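Long-range contacts in exoribonuclease II, mitochondrial (Candida glabrata, PDB 6F3H), which degrades RNA from the 3' end as the exoribonuclease component of the mitochondrial RNA degradosome, and carries a magnesium-binding RNB-family nuclease domain: residues V371-A379 with D449-R457; T32-V40 with L49-Q57. The protein carries 1 engineered substitution. All coordinates share one frame; numbering follows the deposited sequence.

Contact 1. Residues V371-A379 with D449-R457; sequences VEQKLYDTA and DVLRVSLKR
E372 reaches across to K456 in a salt bridge, OE1 offering its syn lone pair to NZ at 3.1 Å. Its CG stands anti to the carbonyl carbon (chi1 -61°) and the chain beyond is extended, which carries the carboxylate over to the second helix; K456 bends at its last two torsions to meet it. Q373 starts off beside the contact but turns at chi2, and its OE1 accepts a hydrogen bond from R457 NH2 at 2.6 Å. The donor lies nearly along the C=O axis and the amide and guanidinium planes are almost coplanar, so Q373 holds the edge of the guanidinium while one face remains for Y376. L375 lays CD2 on V450 CG2 and CD1 against D449 CB (3.8 Å). Y376 carries the centre: the R457 guanidinium stacks over its ring in a cation-pi contact, 4.4 Å from centre to centre and tilted by 22°. V453 CG1 approaches the ring obliquely, 3.6 Å from Y376 CE1. The Y376 hydroxyl is hydrogen-bonded to M470 O, and S454 OG lies 2.9 Å from Y376 OH. A379 closes the row, CB against V450 CG2. The short axes of helices 371-378 and 449-456 approach to 10.8 Å at 125° between their N-to-C directions, so the bulky Y376 and the long polar chains bridge the gap. Helix 449-456 is thus sandwiched: helix 369-378 packs on one flank, while L455, directed away from it, rests on L706 and I707 of helix 703-716, and the loop at 469-472 borders V450, S454 and R457.

Contact 2. Residues T32-V40 with L49-Q57; sequences TSLNVGDIV and LTMCVNLPQ
Strands 39-42 and 50-54 form an antiparallel beta hairpin, and the turn leading into its first strand also packs on the second. V40 and T50 are a hydrogen-bonded pair: V40 N donates to T50 O at 3.0 Å, and T50 N returns a bond to V40 O. I39 and M51 follow as a non-hydrogen-bonded pair. Beyond it, C52 N binds D38 O at 3.0 Å and G37 N binds C52 O at 3.1 Å, the latter nearly straight at 167°, so both backbone polar atoms of C52 are bonded to the last two residues of the turn that precedes the strand. That turn is type II, from N35 to D38, with G37 at its positive-phi position; D38 OD2 accepts a hydrogen bond from N35 N and also forms a salt bridge with R84. I39 CG2, anti to the backbone N, meets L49 CD2 at 3.5 Å, and on the same face the selenomethionine M51 runs its chain past D38 O until CE reaches G37 CA (3.9 Å). V40 CG2 touches T50 CB on the other face, where F66 of strand 64-68 also touches both. From the turn itself, V36 CG1 abuts L55 CG at 4.0 Å, crossing at about a right angle. V53 and N54 both face T65, a classic beta bulge in the pairing with strand 64-68. The arrangement is that of neighbouring strands in a meandering antiparallel sheet, here packed through I39, L49 and M51 against helix 123-159.

How the contacts relate
From the N terminus the chain first meets contact 2, where 32-40 and 49-57 close a short hairpin loop with only eight residues between them. Strand 64-68 then extends the sheet beside strand 50-54, and helix 123-159 packs against it. Contact 1 opens much later and closes a longer loop: the 69 residues between 371-379 and 449-457 include strands 410-416 and 421-429 and the magnesium ligands D401 and D410. The two contacts run in series, neither nested nor crossed. The centres of contact 1 and contact 2 lie about 42 Å apart, with the middle of the chain between them. One joins strands of the N-terminal sheet; the other fastens helix 369-378 to a helix of the RNB domain.

Contact 1. Residues V371-A379 with D449-R457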
# COMPACT_ATOMS: atom_id res chain seq x y z
N VAL A 371 -4.59 23.01 0.50
CA VAL A 371 -3.81 24.01 -0.22
C VAL A 371 -3.48 23.51 -1.62
O VAL A 371 -3.62 24.23 -2.62
CB VAL A 371 -2.53 24.35 0.57
CG1 VAL A 371 -1.54 25.13 -0.29
CG2 VAL A 371 -2.86 25.08 1.87
N GLU A 372 -3.02 22.26 -1.70
CA GLU A 372 -2.57 21.71 -2.97
C GLU A 372 -3.71 21.61 -3.96
O GLU A 372 -3.55 21.98 -5.13
CB GLU A 372 -1.91 20.36 -2.72
CG GLU A 372 -0.68 20.47 -1.80
CD GLU A 372 -0.17 19.14 -1.29
OE1 GLU A 372 -0.92 18.14 -1.34
OE2 GLU A 372 1.00 19.09 -0.84
N GLN A 373 -4.90 21.20 -3.51
CA GLN A 373 -6.00 21.06 -4.45
C GLN A 373 -6.51 22.41 -4.92
O GLN A 373 -7.11 22.49 -5.99
CB GLN A 373 -7.15 20.26 -3.82
CG GLN A 373 -8.16 19.76 -4.85
CD GLN A 373 -7.75 18.43 -5.49
OE1 GLN A 373 -6.59 18.02 -5.40
NE2 GLN A 373 -8.70 17.75 -6.15
N LYS A 374 -6.24 23.47 -4.16
CA LYS A 374 -6.47 24.81 -4.68
C LYS A 374 -5.58 25.09 -5.89
O LYS A 374 -5.95 25.85 -6.78
CB LYS A 374 -6.25 25.84 -3.58
CG LYS A 374 -7.30 25.80 -2.47
CD LYS A 374 -7.60 27.19 -1.88
CE LYS A 374 -7.97 28.22 -2.96
NZ LYS A 374 -8.74 29.39 -2.39
N LEU A 375 -4.39 24.49 -5.93
CA LEU A 375 -3.56 24.56 -7.13
C LEU A 375 -4.11 23.65 -8.22
O LEU A 375 -4.22 24.05 -9.38
CB LEU A 375 -2.13 24.16 -6.77
CG LEU A 375 -0.98 24.12 -7.77
CD1 LEU A 375 0.33 23.84 -7.05
CD2 LEU A 375 -1.18 23.01 -8.73
N TYR A 376 -4.41 22.40 -7.87
CA TYR A 376 -4.85 21.42 -8.85
C TYR A 376 -6.09 21.87 -9.58
O TYR A 376 -6.25 21.62 -10.77
CB TYR A 376 -5.14 20.09 -8.17
CG TYR A 376 -3.99 19.13 -8.20
CD1 TYR A 376 -2.69 19.57 -8.18
CD2 TYR A 376 -4.23 17.76 -8.29
CE1 TYR A 376 -1.65 18.67 -8.20
CE2 TYR A 376 -3.20 16.86 -8.35
CZ TYR A 376 -1.90 17.31 -8.30
OH TYR A 376 -0.87 16.38 -8.34
N ASP A 377 -7.00 22.52 -8.87
CA ASP A 377 -8.24 22.95 -9.50
C ASP A 377 -7.98 23.99 -10.57
O ASP A 377 -8.69 24.03 -11.58
CB ASP A 377 -9.19 23.49 -8.44
CG ASP A 377 -9.71 22.40 -7.53
OD1 ASP A 377 -9.54 21.22 -7.89
OD2 ASP A 377 -10.26 22.73 -6.46
N THR A 378 -6.97 24.84 -10.39
CA THR A 378 -6.70 25.88 -11.36
C THR A 378 -5.44 25.61 -12.17
O THR A 378 -4.99 26.49 -12.91
CB THR A 378 -6.59 27.25 -10.68
OG1 THR A 378 -6.01 28.17 -11.61
CG2 THR A 378 -5.71 27.17 -9.44
N ALA A 379 -4.87 24.41 -12.08
CA ALA A 379 -3.67 24.12 -12.83
C ALA A 379 -4.06 23.66 -14.23
O ALA A 379 -5.11 23.05 -14.42
CB ALA A 379 -2.84 23.04 -12.15
N ASP A 449 5.64 22.68 -9.74
CA ASP A 449 4.74 22.48 -8.61
C ASP A 449 3.90 21.24 -8.81
O ASP A 449 3.95 20.29 -8.02
CB ASP A 449 3.82 23.69 -8.44
CG ASP A 449 4.53 24.91 -7.93
OD1 ASP A 449 5.67 24.79 -7.43
OD2 ASP A 449 3.93 26.01 -8.05
N VAL A 450 3.11 21.23 -9.89
CA VAL A 450 2.20 20.13 -10.11
C VAL A 450 2.95 18.81 -10.12
O VAL A 450 2.42 17.78 -9.70
CB VAL A 450 1.40 20.35 -11.40
CG1 VAL A 450 0.50 19.16 -11.69
CG2 VAL A 450 0.59 21.62 -11.27
N LEU A 451 4.19 18.83 -10.57
CA LEU A 451 4.89 17.56 -10.61
C LEU A 451 5.34 17.13 -9.23
O LEU A 451 5.16 15.96 -8.85
CB LEU A 451 6.07 17.65 -11.56
CG LEU A 451 6.90 16.38 -11.62
CD1 LEU A 451 6.06 15.27 -12.24
CD2 LEU A 451 8.17 16.61 -12.44
N ARG A 452 5.90 18.05 -8.45
CA ARG A 452 6.29 17.73 -7.09
C ARG A 452 5.11 17.20 -6.30
O ARG A 452 5.22 16.20 -5.58
CB ARG A 452 6.83 18.96 -6.39
CG ARG A 452 8.17 19.50 -6.80
CD ARG A 452 8.51 20.67 -5.87
NE ARG A 452 7.31 21.38 -5.35
CZ ARG A 452 6.77 21.22 -4.14
NH1 ARG A 452 5.69 21.91 -3.80
NH2 ARG A 452 7.29 20.36 -3.26
N VAL A 453 3.97 17.87 -6.41
CA VAL A 453 2.78 17.43 -5.70
C VAL A 453 2.39 16.03 -6.15
O VAL A 453 2.08 15.16 -5.34
CB VAL A 453 1.64 18.42 -5.95
CG1 VAL A 453 0.37 17.90 -5.31
CG2 VAL A 453 2.03 19.76 -5.44
N SER A 454 2.41 15.81 -7.46
CA SER A 454 1.97 14.53 -7.98
C SER A 454 2.81 13.42 -7.41
O SER A 454 2.29 12.46 -6.83
CB SER A 454 2.08 14.55 -9.50
OG SER A 454 1.36 15.66 -10.01
N LEU A 455 4.12 13.60 -7.44
CA LEU A 455 5.01 12.58 -6.90
C LEU A 455 4.84 12.43 -5.41
O LEU A 455 5.11 11.36 -4.85
CB LEU A 455 6.44 12.96 -7.24
CG LEU A 455 6.67 13.06 -8.76
CD1 LEU A 455 8.00 13.71 -9.04
CD2 LEU A 455 6.59 11.67 -9.41
N LYS A 456 4.41 13.49 -4.73
CA LYS A 456 4.12 13.36 -3.32
C LYS A 456 2.93 12.43 -3.10
O LYS A 456 3.02 11.46 -2.36
CB LYS A 456 3.87 14.74 -2.71
CG LYS A 456 3.67 14.76 -1.20
CD LYS A 456 3.33 16.17 -0.75
CE LYS A 456 1.97 16.22 -0.03
NZ LYS A 456 0.79 15.64 -0.77
N ARG A 457 1.81 12.69 -3.80
CA ARG A 457 0.72 11.72 -3.80
C ARG A 457 1.15 10.52 -4.61
O ARG A 457 0.65 10.33 -5.71
CB ARG A 457 -0.52 12.25 -4.48
CG ARG A 457 -0.74 13.71 -4.46
CD ARG A 457 -2.17 13.86 -4.87
NE ARG A 457 -2.73 15.19 -4.64
CZ ARG A 457 -3.98 15.52 -4.93
NH1 ARG A 457 -4.79 14.62 -5.49
NH2 ARG A 457 -4.45 16.73 -4.67

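Contact 2. Residues T32-V40 with L49-Q57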
# COMPACT_ATOMS: atom_id res chain seq x y z
N THR A 32 17.44 -9.03 1.13
CA THR A 32 17.30 -10.16 2.03
C THR A 32 15.87 -10.24 2.52
O THR A 32 15.13 -9.26 2.55
CB THR A 32 18.26 -10.03 3.21
N SER A 33 15.48 -11.45 2.87
CA SER A 33 14.24 -11.72 3.56
C SER A 33 14.52 -12.02 5.03
O SER A 33 15.67 -12.09 5.47
CB SER A 33 13.51 -12.88 2.90
OG SER A 33 12.53 -13.39 3.79
N LEU A 34 13.44 -12.16 5.79
CA LEU A 34 13.60 -12.49 7.20
C LEU A 34 14.29 -13.83 7.32
O LEU A 34 13.87 -14.81 6.69
CB LEU A 34 12.26 -12.52 7.92
CG LEU A 34 12.31 -12.86 9.42
CD1 LEU A 34 12.82 -11.69 10.20
CD2 LEU A 34 10.96 -13.26 9.95
N ASN A 35 15.29 -13.88 8.19
CA ASN A 35 16.21 -15.01 8.26
C ASN A 35 16.82 -15.06 9.66
O ASN A 35 16.87 -14.05 10.37
CB ASN A 35 17.28 -14.85 7.20
CG ASN A 35 17.84 -16.15 6.78
OD1 ASN A 35 17.47 -17.19 7.32
ND2 ASN A 35 18.67 -16.13 5.73
N VAL A 36 17.32 -16.24 10.03
CA VAL A 36 17.92 -16.39 11.35
C VAL A 36 19.17 -15.52 11.44
O VAL A 36 19.90 -15.34 10.46
CB VAL A 36 18.22 -17.87 11.67
CG1 VAL A 36 17.04 -18.75 11.32
CG2 VAL A 36 19.43 -18.33 10.91
N GLY A 37 19.38 -14.92 12.60
CA GLY A 37 20.43 -13.95 12.78
C GLY A 37 19.93 -12.53 12.69
O GLY A 37 20.62 -11.60 13.14
N ASP A 38 18.76 -12.34 12.10
CA ASP A 38 18.17 -11.03 12.04
C ASP A 38 17.83 -10.58 13.45
O ASP A 38 17.49 -11.39 14.30
CB ASP A 38 16.92 -11.06 11.16
CG ASP A 38 17.24 -11.05 9.67
OD1 ASP A 38 18.40 -10.74 9.31
OD2 ASP A 38 16.33 -11.31 8.86
N ILE A 39 18.02 -9.30 13.72
CA ILE A 39 17.65 -8.75 15.02
C ILE A 39 16.38 -7.93 14.85
O ILE A 39 16.30 -7.07 13.97
CB ILE A 39 18.78 -7.94 15.65
CG1 ILE A 39 19.88 -8.90 16.12
CG2 ILE A 39 18.27 -7.13 16.79
CD1 ILE A 39 21.07 -8.21 16.78
N VAL A 40 15.36 -8.24 15.65
CA VAL A 40 14.02 -7.73 15.39
C VAL A 40 13.46 -7.05 16.62
O VAL A 40 13.83 -7.34 17.76
CB VAL A 40 13.06 -8.83 14.95
CG1 VAL A 40 13.51 -9.34 13.65
CG2 VAL A 40 13.09 -9.91 15.98
N LEU A 49 14.79 -6.20 22.69
CA LEU A 49 15.29 -6.81 21.47
C LEU A 49 15.10 -8.30 21.46
O LEU A 49 15.10 -8.97 22.50
CB LEU A 49 16.76 -6.53 21.25
CG LEU A 49 17.08 -5.21 20.60
CD1 LEU A 49 18.56 -5.07 20.60
CD2 LEU A 49 16.56 -5.31 19.19
N THR A 50 14.99 -8.82 20.25
CA THR A 50 14.80 -10.22 20.00
C THR A 50 15.66 -10.60 18.83
O THR A 50 16.23 -9.73 18.16
CB THR A 50 13.32 -10.52 19.71
OG1 THR A 50 12.49 -9.65 20.49
CG2 THR A 50 13.04 -11.93 20.10
N MSE A 51 15.76 -11.88 18.55
CA MSE A 51 16.47 -12.29 17.38
C MSE A 51 15.96 -13.58 16.81
O MSE A 51 15.76 -14.58 17.52
CB MSE A 51 17.93 -12.44 17.69
CG MSE A 51 18.58 -13.42 16.76
SE MSE A 51 20.48 -13.20 16.76
CE MSE A 51 21.05 -15.05 16.48
N CYS A 52 15.78 -13.57 15.51
CA CYS A 52 15.20 -14.72 14.85
C CYS A 52 16.14 -15.89 15.02
O CYS A 52 17.31 -15.80 14.67
CB CYS A 52 14.98 -14.44 13.37
SG CYS A 52 14.06 -15.75 12.62
N VAL A 53 15.64 -16.97 15.60
CA VAL A 53 16.46 -18.14 15.85
C VAL A 53 15.98 -19.38 15.11
O VAL A 53 16.72 -20.36 15.03
CB VAL A 53 16.59 -18.42 17.36
CG1 VAL A 53 17.66 -17.52 17.92
CG2 VAL A 53 15.28 -18.14 18.04
N ASN A 54 14.76 -19.38 14.59
CA ASN A 54 14.27 -20.50 13.82
C ASN A 54 13.21 -20.01 12.86
O ASN A 54 12.50 -19.04 13.14
CB ASN A 54 13.66 -21.59 14.71
CG ASN A 54 13.60 -22.93 14.04
OD1 ASN A 54 14.18 -23.13 12.97
ND2 ASN A 54 12.84 -23.85 14.63
N LEU A 55 13.13 -20.68 11.73
CA LEU A 55 12.15 -20.42 10.71
C LEU A 55 10.99 -21.37 10.83
O LEU A 55 11.06 -22.38 11.53
CB LEU A 55 12.76 -20.57 9.32
CG LEU A 55 14.07 -19.89 8.93
CD1 LEU A 55 14.61 -20.48 7.64
CD2 LEU A 55 13.93 -18.38 8.78
N PRO A 56 9.89 -21.08 10.15
CA PRO A 56 8.75 -21.98 10.22
C PRO A 56 9.07 -23.33 9.59
O PRO A 56 9.68 -23.43 8.53
CB PRO A 56 7.66 -21.24 9.45
CG PRO A 56 8.35 -20.14 8.73
CD PRO A 56 9.53 -19.80 9.53
N GLN A 57 8.64 -24.36 10.29
CA GLN A 57 8.88 -25.78 10.07
C GLN A 57 7.82 -26.43 9.19
O GLN A 57 8.19 -27.17 8.27
CB GLN A 57 9.00 -26.43 11.45
CG GLN A 57 10.29 -26.13 12.34
CD GLN A 57 11.61 -25.88 11.55
OE1 GLN A 57 11.87 -26.54 10.52
NE2 GLN A 57 12.41 -24.92 11.98